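Local coordinates for DHHA1 domain protein (Clostridium perfringens, PDB 3KEW) that probably hydrolyses mischarged tRNA, as a zinc-binding relative of the editing domain of alanyl-tRNA synthetase, at residues R90-D93 / G94-H98; G106-Y109 / D110-A114; L134-K137 / T138-A142; E145-R148 / L149-E152; E224-A227 / G228-V232. All blocks are in the same frame, centred on the assembly; numbering follows the deposited sequence. Where two conformers were deposited one is given.

Contact 1. Residues R90-D93 / G94-H98; sequences RRFD and GMQQH. With ZN (zinc ion), chain C.
Gly94 opens the second turn of this stretch of helix 88-112, its N bonded to Arg90 O (3.2 Å). Met95 comes next. Its N bonds to Arg91 O, and its sulfur stops beside two neighbours: SD lies at the edge of the Phe92 ring, 4.1 Å from CD1, a Met-aromatic contact, and near the plane of the Arg91 guanidinium, whose own charge is paired with Asp49. Gln96 treats the same ring differently. Its CG sits over one face of Phe92 as a CH-pi contact, and the amide stacks above the ring rim with the two planes 29° apart, NE2 coming 3.4 Å from CE2; that NE2 bonds to Asp205 O. Gln97 bends back at chi2 (-36°), which brings NE2 to Asp93 O at 3.1 Å. The same oxygen also takes Gln97 N at 3.0 Å, so two N-H groups grip it. The bond from NE2 to Asp93 OD1 is weak, and each side chain has a stronger partner outside, Arg230 for Asp93 and Ala227 O for Gln97. Last, His98 holds the zinc ion through NE2 at 2.3 Å, alongside three waters. His102 and Cys195 complete the site, an HxxxH zinc motif like that of AlaX-type editing domains.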
loop_
_atom_site.group_PDB
_atom_site.type_symbol
_atom_site.label_atom_id
_atom_site.label_comp_id
_atom_site.label_asym_id
_atom_site.label_seq_id
_atom_site.Cartn_x
_atom_site.Cartn_y
_atom_site.Cartn_z
ATOM N N ARG A 90 6.832 -10.068 -0.358
ATOM C CA ARG A 90 6.701 -8.919 -1.239
ATOM C C ARG A 90 5.510 -8.044 -0.845
ATOM O O ARG A 90 5.622 -6.821 -0.804
ATOM C CB ARG A 90 6.525 -9.395 -2.675
ATOM C CG ARG A 90 6.420 -8.286 -3.701
ATOM C CD ARG A 90 6.015 -8.847 -5.054
ATOM N NE ARG A 90 5.589 -7.792 -5.972
ATOM C CZ ARG A 90 6.392 -7.171 -6.831
ATOM N NH1 ARG A 90 7.679 -7.497 -6.913
ATOM N NH2 ARG A 90 5.903 -6.223 -7.615
ATOM N N ARG A 91 4.379 -8.692 -0.581
ATOM C CA ARG A 91 3.131 -8.030 -0.205
ATOM C C ARG A 91 3.364 -7.170 1.012
ATOM O O ARG A 91 3.090 -5.972 0.997
ATOM C CB ARG A 91 2.109 -9.084 0.216
ATOM C CG ARG A 91 0.768 -8.997 -0.371
ATOM C CD ARG A 91 0.057 -7.663 -0.309
ATOM N NE ARG A 91 -1.213 -7.913 -0.978
ATOM C CZ ARG A 91 -2.371 -8.077 -0.349
ATOM N NH1 ARG A 91 -2.454 -7.922 0.963
ATOM N NH2 ARG A 91 -3.457 -8.353 -1.043
ATOM N N PHE A 92 3.825 -7.826 2.073
ATOM C CA PHE A 92 3.948 -7.225 3.395
ATOM C C PHE A 92 5.000 -6.114 3.403
ATOM O O PHE A 92 4.812 -5.079 4.052
ATOM C CB PHE A 92 4.250 -8.305 4.447
ATOM C CG PHE A 92 3.991 -7.860 5.863
ATOM C CD1 PHE A 92 2.740 -7.366 6.233
ATOM C CD2 PHE A 92 4.997 -7.930 6.825
ATOM C CE1 PHE A 92 2.489 -6.941 7.540
ATOM C CE2 PHE A 92 4.758 -7.510 8.135
ATOM C CZ PHE A 92 3.496 -7.014 8.490
ATOM N N ASP A 93 6.092 -6.328 2.671
ATOM C CA ASP A 93 7.125 -5.297 2.502
ATOM C C ASP A 93 6.519 -3.987 2.002
ATOM O O ASP A 93 6.718 -2.941 2.612
ATOM C CB ASP A 93 8.232 -5.765 1.548
ATOM C CG ASP A 93 9.237 -4.666 1.237
ATOM O OD1 ASP A 93 9.803 -4.090 2.188
ATOM O OD2 ASP A 93 9.457 -4.374 0.039
ATOM N N GLY A 94 5.751 -4.069 0.914
ATOM C CA GLY A 94 5.048 -2.917 0.351
ATOM C C GLY A 94 4.008 -2.322 1.282
ATOM O O GLY A 94 3.854 -1.106 1.327
ATOM N N MET A 95 3.299 -3.177 2.022
ATOM C CA MET A 95 2.343 -2.717 3.042
ATOM C C MET A 95 3.042 -1.846 4.102
ATOM O O MET A 95 2.547 -0.765 4.447
ATOM C CB MET A 95 1.619 -3.906 3.710
ATOM C CG MET A 95 0.619 -4.696 2.809
ATOM S SD MET A 95 -0.031 -6.246 3.479
ATOM C CE MET A 95 -1.176 -5.560 4.683
ATOM N N GLN A 96 4.189 -2.321 4.599
ATOM C CA GLN A 96 4.983 -1.610 5.625
ATOM C C GLN A 96 5.562 -0.278 5.141
ATOM O O GLN A 96 5.477 0.732 5.854
ATOM C CB GLN A 96 6.111 -2.502 6.179
ATOM C CG GLN A 96 5.623 -3.664 7.030
ATOM C CD GLN A 96 6.738 -4.569 7.492
ATOM O OE1 GLN A 96 7.553 -5.035 6.695
ATOM N NE2 GLN A 96 6.768 -4.846 8.784
ATOM N N GLN A 97 6.135 -0.258 3.933
ATOM C CA GLN A 97 6.705 0.993 3.378
ATOM C C GLN A 97 5.670 2.074 3.149
ATOM O O GLN A 97 5.961 3.256 3.331
ATOM C CB GLN A 97 7.470 0.763 2.073
ATOM C CG GLN A 97 8.509 -0.339 2.102
ATOM C CD GLN A 97 9.265 -0.461 3.421
ATOM O OE1 GLN A 97 9.902 0.492 3.885
ATOM N NE2 GLN A 97 9.217 -1.655 4.016
ATOM N N HIS A 98 4.465 1.667 2.746
ATOM C CA HIS A 98 3.393 2.617 2.462
ATOM C C HIS A 98 2.834 3.224 3.747
ATOM O O HIS A 98 2.688 4.442 3.839
ATOM C CB HIS A 98 2.280 1.948 1.646
ATOM C CG HIS A 98 1.396 2.911 0.911
ATOM N ND1 HIS A 98 0.681 2.542 -0.207
ATOM C CD2 HIS A 98 1.112 4.221 1.124
ATOM C CE1 HIS A 98 -0.012 3.578 -0.646
ATOM N NE2 HIS A 98 0.233 4.609 0.142
HETATM ZN ZN ZN C . -1.032 6.544 0.387
HETATM O O HOH W 1 -2.238 8.423 0.272
HETATM O O HOH W 2 0.613 8.178 0.486
HETATM O O HOH W 3 -0.859 6.773 -2.007
#

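Contact 2. Residues G106-Y109 / D110-A114; sequences GCFY and DLFGA
Phe112 and Gly113 both bond back to the preceding turn, to Phe108 and Tyr109, in a helix C-cap with glycine at C' that finishes helix 88-112. Gly113 has positive phi (69°), and the chain curls under the last turn. The tight part gathers round Phe108 O, which accepts from Phe112 N at 3.0 Å and Ala114 N at 3.2 Å. The two donors arrive from opposite faces of its carbonyl plane, both well out of that plane. The Ala114 bond joins residues six apart (i to i+6), one further than the i to i+5 bond that defines a Schellman motif, so that name does not strictly apply. On this flank the rings of Phe108 and Phe112 come together at a slant, CD1 to CD2 at 4.1 Å; with CG turned away from its own carbonyl carbon (chi1 -48°), Phe112 carries its ring back beside the earlier one. Ala114 CB tucks in beneath, 4.3 Å from Phe108 CB. Helix 136-152 covers this side through Ala142 and Glu141, and Ile130 of strand 126-131 meets both Phe108 and Ala114.

The other flank is looser. Asp110 and Gly113 are exposed, and the Asp110 carboxylate points away from the first turn, while its CB stays close to Gly106 O (3.2 Å). Tyr109 also stands out from the helix, where Arg172 meets its ring in a cation-pi contact. Even here the backbone stays closed: Tyr109 O receives Gly113 N at 2.9 Å from above its carbonyl plane and is touched again by Gly113 CA at 3.2 Å.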
loop_
_atom_site.group_PDB
_atom_site.type_symbol
_atom_site.label_atom_id
_atom_site.label_comp_id
_atom_site.label_asym_id
_atom_site.label_seq_id
_atom_site.Cartn_x
_atom_site.Cartn_y
_atom_site.Cartn_z
ATOM N N GLY A 106 2.275 11.984 8.973
ATOM C CA GLY A 106 1.351 12.346 10.053
ATOM C C GLY A 106 2.060 12.870 11.285
ATOM O O GLY A 106 1.545 13.765 11.963
ATOM N N CYS A 107 3.241 12.317 11.569
ATOM C CA CYS A 107 4.086 12.781 12.680
ATOM C C CYS A 107 4.686 14.158 12.397
ATOM O O CYS A 107 4.658 15.037 13.259
ATOM C CB CYS A 107 5.205 11.779 12.999
ATOM S SG CYS A 107 4.649 10.293 13.806
ATOM N N PHE A 108 5.215 14.346 11.190
ATOM C CA PHE A 108 5.713 15.660 10.780
ATOM C C PHE A 108 4.678 16.778 10.890
ATOM O O PHE A 108 5.004 17.872 11.342
ATOM C CB PHE A 108 6.284 15.616 9.379
ATOM C CG PHE A 108 7.715 15.182 9.332
ATOM C CD1 PHE A 108 8.726 16.013 9.817
ATOM C CD2 PHE A 108 8.060 13.952 8.797
ATOM C CE1 PHE A 108 10.055 15.615 9.763
ATOM C CE2 PHE A 108 9.391 13.548 8.741
ATOM C CZ PHE A 108 10.387 14.387 9.228
ATOM N N TYR A 109 3.438 16.495 10.495
ATOM C CA TYR A 109 2.363 17.474 10.597
ATOM C C TYR A 109 1.904 17.681 12.033
ATOM O O TYR A 109 1.657 18.817 12.449
ATOM C CB TYR A 109 1.159 17.086 9.721
ATOM C CG TYR A 109 0.101 18.160 9.678
ATOM C CD1 TYR A 109 0.223 19.246 8.808
ATOM C CD2 TYR A 109 -1.007 18.114 10.528
ATOM C CE1 TYR A 109 -0.736 20.263 8.782
ATOM C CE2 TYR A 109 -1.966 19.120 10.509
ATOM C CZ TYR A 109 -1.826 20.188 9.628
ATOM O OH TYR A 109 -2.783 21.173 9.595
ATOM N N ASP A 110 1.751 16.585 12.773
ATOM C CA ASP A 110 1.286 16.657 14.159
ATOM C C ASP A 110 2.272 17.412 15.056
ATOM O O ASP A 110 1.862 18.252 15.856
ATOM C CB ASP A 110 1.022 15.262 14.721
ATOM C CG ASP A 110 0.569 15.296 16.164
ATOM O OD1 ASP A 110 1.340 14.839 17.033
ATOM O OD2 ASP A 110 -0.549 15.791 16.428
ATOM N N LEU A 111 3.561 17.125 14.898
ATOM C CA LEU A 111 4.594 17.756 15.717
ATOM C C LEU A 111 4.940 19.181 15.277
ATOM O O LEU A 111 4.971 20.090 16.108
ATOM C CB LEU A 111 5.865 16.898 15.752
ATOM C CG LEU A 111 5.829 15.490 16.361
ATOM C CD1 LEU A 111 7.211 14.881 16.286
ATOM C CD2 LEU A 111 5.311 15.486 17.793
ATOM N N PHE A 112 5.189 19.370 13.978
ATOM C CA PHE A 112 5.766 20.622 13.474
ATOM C C PHE A 112 4.899 21.414 12.494
ATOM O O PHE A 112 5.314 22.481 12.039
ATOM C CB PHE A 112 7.130 20.356 12.823
ATOM C CG PHE A 112 8.046 19.507 13.654
ATOM C CD1 PHE A 112 8.567 19.988 14.858
ATOM C CD2 PHE A 112 8.388 18.225 13.234
ATOM C CE1 PHE A 112 9.408 19.197 15.632
ATOM C CE2 PHE A 112 9.234 17.431 13.993
ATOM C CZ PHE A 112 9.750 17.916 15.196
ATOM N N GLY A 113 3.716 20.895 12.159
ATOM C CA GLY A 113 2.857 21.509 11.140
ATOM C C GLY A 113 3.419 21.411 9.734
ATOM O O GLY A 113 3.009 22.156 8.842
ATOM N N ALA A 114 4.357 20.486 9.530
ATOM C CA ALA A 114 5.061 20.369 8.262
ATOM C C ALA A 114 4.304 19.460 7.290
ATOM O O ALA A 114 3.973 18.316 7.622
ATOM C CB ALA A 114 6.462 19.861 8.495
#

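Contact 3. Residues L134-K137 / T138-A142; sequences LDEK and TIREA
Asp135 caps the start of helix 136-152 by accepting Thr138 N on OD1, a 2.9 Å bond met nearly along the carboxylate C-O axis with an angle of 156° at the hydrogen. The aspartate reaches it because CG stands between the backbone N and the carbonyl carbon (chi1 52°), which folds the carboxylate over the first turn. Thr138 OG1 lies 2.9 Å from both Asp135 OD1 and Asp135 O, so its one proton has two acceptors to choose between. Asp135 O takes the regular helical bond from Ile139 N as well, at 3.3 Å. A carboxylate at this end would be expected to interact favourably with the helix dipole.

Outward from the cap, Lys137 runs fully extended along the surface, and its aliphatic chain crosses Glu141 at a slant: CE lies 3.4 Å from OE2, while NZ stays 4.4 Å from that oxygen, too far for a salt bridge. On the buried side, Leu134 CB packs at 3.8 Å against Ile139 CG1, the two side chains crossing at about a right angle.

This N-cap brings the chain from strand 126-131 into the helix. Leu134 reaches Phe108 of helix 88-112 and Thr221 and Ile223 of strand 220-227, while Ile139 rests on Ile211 and Trp214 of strand 209-217, so the inner side of the helix start touches both helix 88-112 and the sheet.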
loop_
_atom_site.group_PDB
_atom_site.type_symbol
_atom_site.label_atom_id
_atom_site.label_comp_id
_atom_site.label_asym_id
_atom_site.label_seq_id
_atom_site.Cartn_x
_atom_site.Cartn_y
_atom_site.Cartn_z
ATOM N N LEU A 134 14.325 21.327 6.860
ATOM C CA LEU A 134 14.239 20.702 8.167
ATOM C C LEU A 134 15.642 20.436 8.671
ATOM O O LEU A 134 16.490 19.914 7.938
ATOM C CB LEU A 134 13.470 19.384 8.087
ATOM C CG LEU A 134 12.016 19.354 7.626
ATOM C CD1 LEU A 134 11.637 17.910 7.356
ATOM C CD2 LEU A 134 11.106 19.960 8.673
ATOM N N ASP A 135 15.896 20.796 9.922
ATOM C CA ASP A 135 17.180 20.475 10.533
ATOM C C ASP A 135 17.175 19.032 11.046
ATOM O O ASP A 135 16.113 18.402 11.134
ATOM C CB ASP A 135 17.547 21.484 11.634
ATOM C CG ASP A 135 16.439 21.682 12.661
ATOM O OD1 ASP A 135 15.845 20.689 13.128
ATOM O OD2 ASP A 135 16.173 22.848 13.024
ATOM N N GLU A 136 18.358 18.521 11.381
ATOM C CA GLU A 136 18.524 17.153 11.876
ATOM C C GLU A 136 17.711 16.892 13.146
ATOM O O GLU A 136 17.113 15.824 13.297
ATOM C CB GLU A 136 20.005 16.852 12.105
ATOM C CG GLU A 136 20.292 15.443 12.596
ATOM C CD GLU A 136 21.760 15.188 12.867
ATOM O OE1 GLU A 136 22.613 15.975 12.399
ATOM O OE2 GLU A 136 22.061 14.182 13.546
ATOM N N LYS A 137 17.670 17.883 14.032
ATOM C CA LYS A 137 16.918 17.783 15.278
ATOM C C LYS A 137 15.446 17.418 15.053
ATOM O O LYS A 137 14.944 16.488 15.673
ATOM C CB LYS A 137 17.033 19.089 16.082
ATOM C CG LYS A 137 16.170 19.127 17.343
ATOM C CD LYS A 137 16.336 20.429 18.102
ATOM C CE LYS A 137 15.181 20.640 19.073
ATOM N NZ LYS A 137 15.519 21.592 20.162
ATOM N N THR A 138 14.772 18.145 14.163
ATOM C CA THR A 138 13.332 17.965 13.927
ATOM C C THR A 138 13.041 16.643 13.222
ATOM O O THR A 138 12.056 15.979 13.530
ATOM C CB THR A 138 12.721 19.123 13.105
ATOM O OG1 THR A 138 13.525 19.353 11.947
ATOM C CG2 THR A 138 12.653 20.408 13.932
ATOM N N ILE A 139 13.915 16.276 12.290
ATOM C CA ILE A 139 13.822 15.014 11.573
ATOM C C ILE A 139 13.934 13.828 12.536
ATOM O O ILE A 139 13.069 12.934 12.534
ATOM C CB ILE A 139 14.856 14.961 10.429
ATOM C CG1 ILE A 139 14.435 15.934 9.318
ATOM C CG2 ILE A 139 15.024 13.527 9.883
ATOM C CD1 ILE A 139 15.416 16.052 8.183
ATOM N N ARG A 140 14.952 13.857 13.402
ATOM C CA ARG A 140 15.142 12.794 14.406
ATOM C C ARG A 140 14.025 12.747 15.450
ATOM O O ARG A 140 13.706 11.675 15.954
ATOM C CB ARG A 140 16.522 12.880 15.078
ATOM C CG ARG A 140 17.709 12.619 14.141
ATOM C CD ARG A 140 17.674 11.246 13.536
ATOM N NE ARG A 140 18.718 11.091 12.521
ATOM C CZ ARG A 140 18.789 10.082 11.655
ATOM N NH1 ARG A 140 17.868 9.128 11.659
ATOM N NH2 ARG A 140 19.785 10.032 10.777
ATOM N N GLU A 141 13.420 13.896 15.759
ATOM C CA GLU A 141 12.250 13.917 16.644
ATOM C C GLU A 141 11.010 13.265 16.007
ATOM O O GLU A 141 10.194 12.649 16.702
ATOM C CB GLU A 141 11.928 15.346 17.090
ATOM C CG GLU A 141 12.822 15.849 18.207
ATOM C CD GLU A 141 12.657 17.337 18.499
ATOM O OE1 GLU A 141 11.833 18.009 17.836
ATOM O OE2 GLU A 141 13.363 17.837 19.401
ATOM N N ALA A 142 10.874 13.399 14.687
ATOM C CA ALA A 142 9.759 12.771 13.973
ATOM C C ALA A 142 9.941 11.254 13.873
ATOM O O ALA A 142 8.991 10.507 14.084
ATOM C CB ALA A 142 9.576 13.400 12.590
#

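Contact 4. Residues E145-R148 / L149-E152; sequences EANR and LIFE
Leu149 lays CD2 over one face of the Arg148 guanidinium, 3.5 Å from NH2, in the C-terminal part of helix 136-152. The cation it covers belongs to an i to i+3 salt bridge on the helix surface. Arg148 grips Glu145 side-on: NE meets OE1 at 3.0 Å and NH2 meets OE2 at 2.9 Å, one nitrogen to each oxygen. Both oxygens lie close to the guanidinium plane, yet the donors approach from above the carboxylate plane, so the two flat groups are not coplanar. A bend at chi3 (72°) swings the end of Arg148 back toward Glu145, and the pair of bonds should fix the guanidinium against rotation. Further round the group, Glu152 CG lies 3.8 Å from Arg148 NH1; the Glu152 carboxylate stays beyond salt-bridge range.

Beneath them the helical backbone is regular, with Leu149 N bonded to Glu145 O and Glu152 N to Arg148 O, both at 2.9 Å. Outside the segments, helix 88-112 supports the salt-bridge side, Cys107 and Leu111 packing on Glu145, and Leu103 touches Ala146 and Ile150. Leu149 is buried against Leu154 and Leu190.

On roughly the opposite side of the helix, Asn147 and Ile150 point the same way, side by side. The Asn147 amide is positioned from outside, ND2 bonding to Ile209 O of the neighbouring strand and to Glu143 O one turn back. Its OD1 meanwhile rests 3.8 Å from Ile150 CD1.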
loop_
_atom_site.group_PDB
_atom_site.type_symbol
_atom_site.label_atom_id
_atom_site.label_comp_id
_atom_site.label_asym_id
_atom_site.label_seq_id
_atom_site.Cartn_x
_atom_site.Cartn_y
_atom_site.Cartn_z
ATOM N N GLU A 145 9.122 9.854 17.327
ATOM C CA GLU A 145 7.678 9.848 17.534
ATOM C C GLU A 145 6.974 8.765 16.707
ATOM O O GLU A 145 6.042 8.112 17.190
ATOM C CB GLU A 145 7.101 11.239 17.251
ATOM C CG GLU A 145 5.583 11.360 17.352
ATOM C CD GLU A 145 5.064 11.507 18.775
ATOM O OE1 GLU A 145 5.856 11.438 19.735
ATOM O OE2 GLU A 145 3.844 11.707 18.934
ATOM N N ALA A 146 7.443 8.558 15.479
ATOM C CA ALA A 146 6.898 7.499 14.623
ATOM C C ALA A 146 7.062 6.137 15.296
ATOM O O ALA A 146 6.097 5.379 15.424
ATOM C CB ALA A 146 7.559 7.519 13.255
ATOM N N ASN A 147 8.280 5.862 15.759
ATOM C CA ASN A 147 8.594 4.631 16.479
ATOM C C ASN A 147 7.851 4.511 17.799
ATOM O O ASN A 147 7.478 3.414 18.194
ATOM C CB ASN A 147 10.092 4.516 16.695
ATOM C CG ASN A 147 10.805 4.004 15.471
ATOM O OD1 ASN A 147 10.589 2.871 15.051
ATOM N ND2 ASN A 147 11.655 4.841 14.883
ATOM N N ARG A 148 7.621 5.642 18.461
ATOM C CA ARG A 148 6.796 5.674 19.660
ATOM C C ARG A 148 5.349 5.254 19.382
ATOM O O ARG A 148 4.760 4.507 20.167
ATOM C CB ARG A 148 6.825 7.057 20.318
ATOM C CG ARG A 148 6.130 7.075 21.681
ATOM C CD ARG A 148 5.996 8.459 22.245
ATOM N NE ARG A 148 4.999 9.262 21.535
ATOM C CZ ARG A 148 3.695 9.262 21.797
ATOM N NH1 ARG A 148 3.189 8.484 22.745
ATOM N NH2 ARG A 148 2.886 10.042 21.094
ATOM N N LEU A 149 4.783 5.727 18.269
ATOM C CA LEU A 149 3.414 5.356 17.905
ATOM C C LEU A 149 3.304 3.926 17.357
ATOM O O LEU A 149 2.237 3.317 17.460
ATOM C CB LEU A 149 2.773 6.381 16.952
ATOM C CG LEU A 149 2.505 7.784 17.508
ATOM C CD1 LEU A 149 1.935 8.699 16.422
ATOM C CD2 LEU A 149 1.586 7.744 18.741
ATOM N N ILE A 150 4.397 3.392 16.795
ATOM C CA ILE A 150 4.468 1.966 16.463
ATOM C C ILE A 150 4.248 1.136 17.733
ATOM O O ILE A 150 3.389 0.240 17.779
ATOM C CB ILE A 150 5.822 1.567 15.806
ATOM C CG1 ILE A 150 5.923 2.116 14.377
ATOM C CG2 ILE A 150 5.987 0.036 15.793
ATOM C CD1 ILE A 150 7.258 1.838 13.661
ATOM N N PHE A 151 4.995 1.482 18.777
ATOM C CA PHE A 151 4.857 0.718 19.993
ATOM C C PHE A 151 3.586 1.052 20.782
ATOM O O PHE A 151 3.103 0.201 21.524
ATOM C CB PHE A 151 6.169 0.686 20.786
ATOM C CG PHE A 151 7.279 -0.023 20.046
ATOM C CD1 PHE A 151 8.382 0.678 19.574
ATOM C CD2 PHE A 151 7.183 -1.388 19.767
ATOM C CE1 PHE A 151 9.393 0.030 18.868
ATOM C CE2 PHE A 151 8.184 -2.047 19.063
ATOM C CZ PHE A 151 9.295 -1.337 18.614
ATOM N N GLU A 152 2.991 2.221 20.543
ATOM C CA GLU A 152 1.655 2.530 21.088
ATOM C C GLU A 152 0.544 1.730 20.389
ATOM O O GLU A 152 -0.558 1.598 20.921
ATOM C CB GLU A 152 1.352 4.027 21.001
ATOM C CG GLU A 152 2.063 4.893 22.037
ATOM C CD GLU A 152 1.591 4.641 23.456
ATOM O OE1 GLU A 152 0.380 4.411 23.658
ATOM O OE2 GLU A 152 2.437 4.680 24.375
#

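Contact 5. Residues E224-A227 / G228-V232; sequences EYVA and GNRAV
Strand 220-227 of the four-stranded antiparallel sheet runs out into a type I beta-turn, and its Val226 packs against Arg230 and Ala231 as the chain doubles back. Ala231 N bonds to Gly228 O at 3.1 Å and closes the turn, with Asn229 and Arg230 at its two corners. The reversal begins at Gly228, where phi of 67° with psi of -130° breaks the extended course of the strand.

Both branches of Val226 do the touching. CG1 meets the Arg230 CB at 3.8 Å, and CG2 reaches Ala231, 3.8 Å from CA and 3.9 Å from CB. With chi1 at -81°, CG2 falls between the valine's backbone N and carbonyl carbon, and the two methyl groups meet successive residues of the returning chain. Arg230 CB also lies 3.6 Å from Ala227 O, an oxygen that takes its hydrogen bond elsewhere, from Gln97 NE2 of helix 88-112.

Beyond CB, Arg230 leaves the contact. Extended from CG to NE, it carries its guanidinium to Asp93 for a salt bridge through NE, while NH2 bonds to Gly122 O. Asn229 points away as well and is held through OD1 by Gln207.

Apolar contacts thus seat the turn on the last residues of the strand, and the polar ends reach out to the helix and loops around it. The whole is a type I beta-turn that follows an inner strand of the four-stranded antiparallel sheet, here at the C-terminal end of the modelled chain.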
loop_
_atom_site.group_PDB
_atom_site.type_symbol
_atom_site.label_atom_id
_atom_site.label_comp_id
_atom_site.label_asym_id
_atom_site.label_seq_id
_atom_site.Cartn_x
_atom_site.Cartn_y
_atom_site.Cartn_z
ATOM N N GLU A 224 14.828 9.811 2.880
ATOM C CA GLU A 224 14.886 8.355 2.654
ATOM C C GLU A 224 14.595 7.566 3.928
ATOM O O GLU A 224 15.205 7.819 4.970
ATOM C CB GLU A 224 16.261 7.928 2.118
ATOM C CG GLU A 224 16.424 8.044 0.629
ATOM C CD GLU A 224 17.823 7.695 0.148
ATOM O OE1 GLU A 224 18.385 8.495 -0.632
ATOM O OE2 GLU A 224 18.363 6.636 0.546
ATOM N N TYR A 225 13.685 6.594 3.850
ATOM C CA TYR A 225 13.342 5.780 5.023
ATOM C C TYR A 225 13.210 4.288 4.715
ATOM O O TYR A 225 13.024 3.884 3.563
ATOM C CB TYR A 225 12.058 6.298 5.714
ATOM C CG TYR A 225 10.806 5.983 4.926
ATOM C CD1 TYR A 225 10.316 6.882 3.973
ATOM C CD2 TYR A 225 10.122 4.768 5.109
ATOM C CE1 TYR A 225 9.189 6.585 3.234
ATOM C CE2 TYR A 225 8.990 4.461 4.368
ATOM C CZ TYR A 225 8.533 5.376 3.439
ATOM O OH TYR A 225 7.426 5.080 2.702
ATOM N N VAL A 226 13.278 3.485 5.776
ATOM C CA VAL A 226 13.003 2.045 5.735
ATOM C C VAL A 226 12.106 1.664 6.906
ATOM O O VAL A 226 12.272 2.166 8.014
ATOM C CB VAL A 226 14.303 1.181 5.766
ATOM C CG1 VAL A 226 14.935 1.096 4.383
ATOM C CG2 VAL A 226 15.313 1.739 6.765
ATOM N N ALA A 227 11.131 0.801 6.647
ATOM C CA ALA A 227 10.278 0.259 7.696
ATOM C C ALA A 227 10.329 -1.262 7.665
ATOM O O ALA A 227 10.655 -1.853 6.633
ATOM C CB ALA A 227 8.834 0.760 7.544
ATOM N N GLY A 228 10.026 -1.883 8.803
ATOM C CA GLY A 228 9.919 -3.340 8.900
ATOM C C GLY A 228 11.220 -4.087 8.706
ATOM O O GLY A 228 12.233 -3.743 9.311
ATOM N N ASN A 229 11.180 -5.095 7.836
ATOM C CA ASN A 229 12.316 -5.991 7.590
ATOM C C ASN A 229 13.471 -5.326 6.841
ATOM O O ASN A 229 14.610 -5.779 6.918
ATOM C CB ASN A 229 11.851 -7.245 6.836
ATOM C CG ASN A 229 10.427 -7.656 7.199
ATOM O OD1 ASN A 229 10.188 -8.278 8.235
ATOM N ND2 ASN A 229 9.474 -7.306 6.338
ATOM N N ARG A 230 13.159 -4.254 6.115
ATOM C CA ARG A 230 14.162 -3.417 5.456
ATOM C C ARG A 230 15.042 -2.654 6.455
ATOM O O ARG A 230 16.201 -2.356 6.171
ATOM C CB ARG A 230 13.479 -2.400 4.538
ATOM C CG ARG A 230 12.888 -2.958 3.255
ATOM C CD ARG A 230 12.631 -1.816 2.293
ATOM N NE ARG A 230 11.784 -2.211 1.173
ATOM C CZ ARG A 230 11.570 -1.466 0.090
ATOM N NH1 ARG A 230 12.149 -0.277 -0.028
ATOM N NH2 ARG A 230 10.779 -1.916 -0.882
ATOM N N ALA A 231 14.481 -2.338 7.618
ATOM C CA ALA A 231 15.167 -1.531 8.622
ATOM C C ALA A 231 16.164 -2.315 9.476
ATOM O O ALA A 231 16.953 -1.724 10.215
ATOM C CB ALA A 231 14.150 -0.813 9.504
ATOM N N VAL A 232 16.120 -3.643 9.369
ATOM C CA VAL A 232 16.977 -4.531 10.161
ATOM C C VAL A 232 17.893 -5.378 9.274
ATOM O O VAL A 232 19.084 -5.533 9.558
ATOM C CB VAL A 232 16.146 -5.449 11.093
ATOM C CG1 VAL A 232 15.503 -4.634 12.211
ATOM C CG2 VAL A 232 15.082 -6.208 10.308
#

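How the contacts relate
From the N terminus, the six-stranded barrel leads into helix 88-112, whose early turns hold contact 1 and whose end is contact 2. The hairpin of strands 116-121 and 126-131 then leads to contact 3, which starts helix 136-152, and contact 4 follows further along it. Contact 5 ends the last strand. All five are local and run in series; none closes a long loop, nests or crosses. Space joins them instead: contact 2 packs against contacts 3 and 4, pairing the two helices. Contacts 1 and 5, centres about 10 Å apart, meet through the Asp93-Arg230 salt bridge, tying the zinc-bearing helix to the four-stranded sheet.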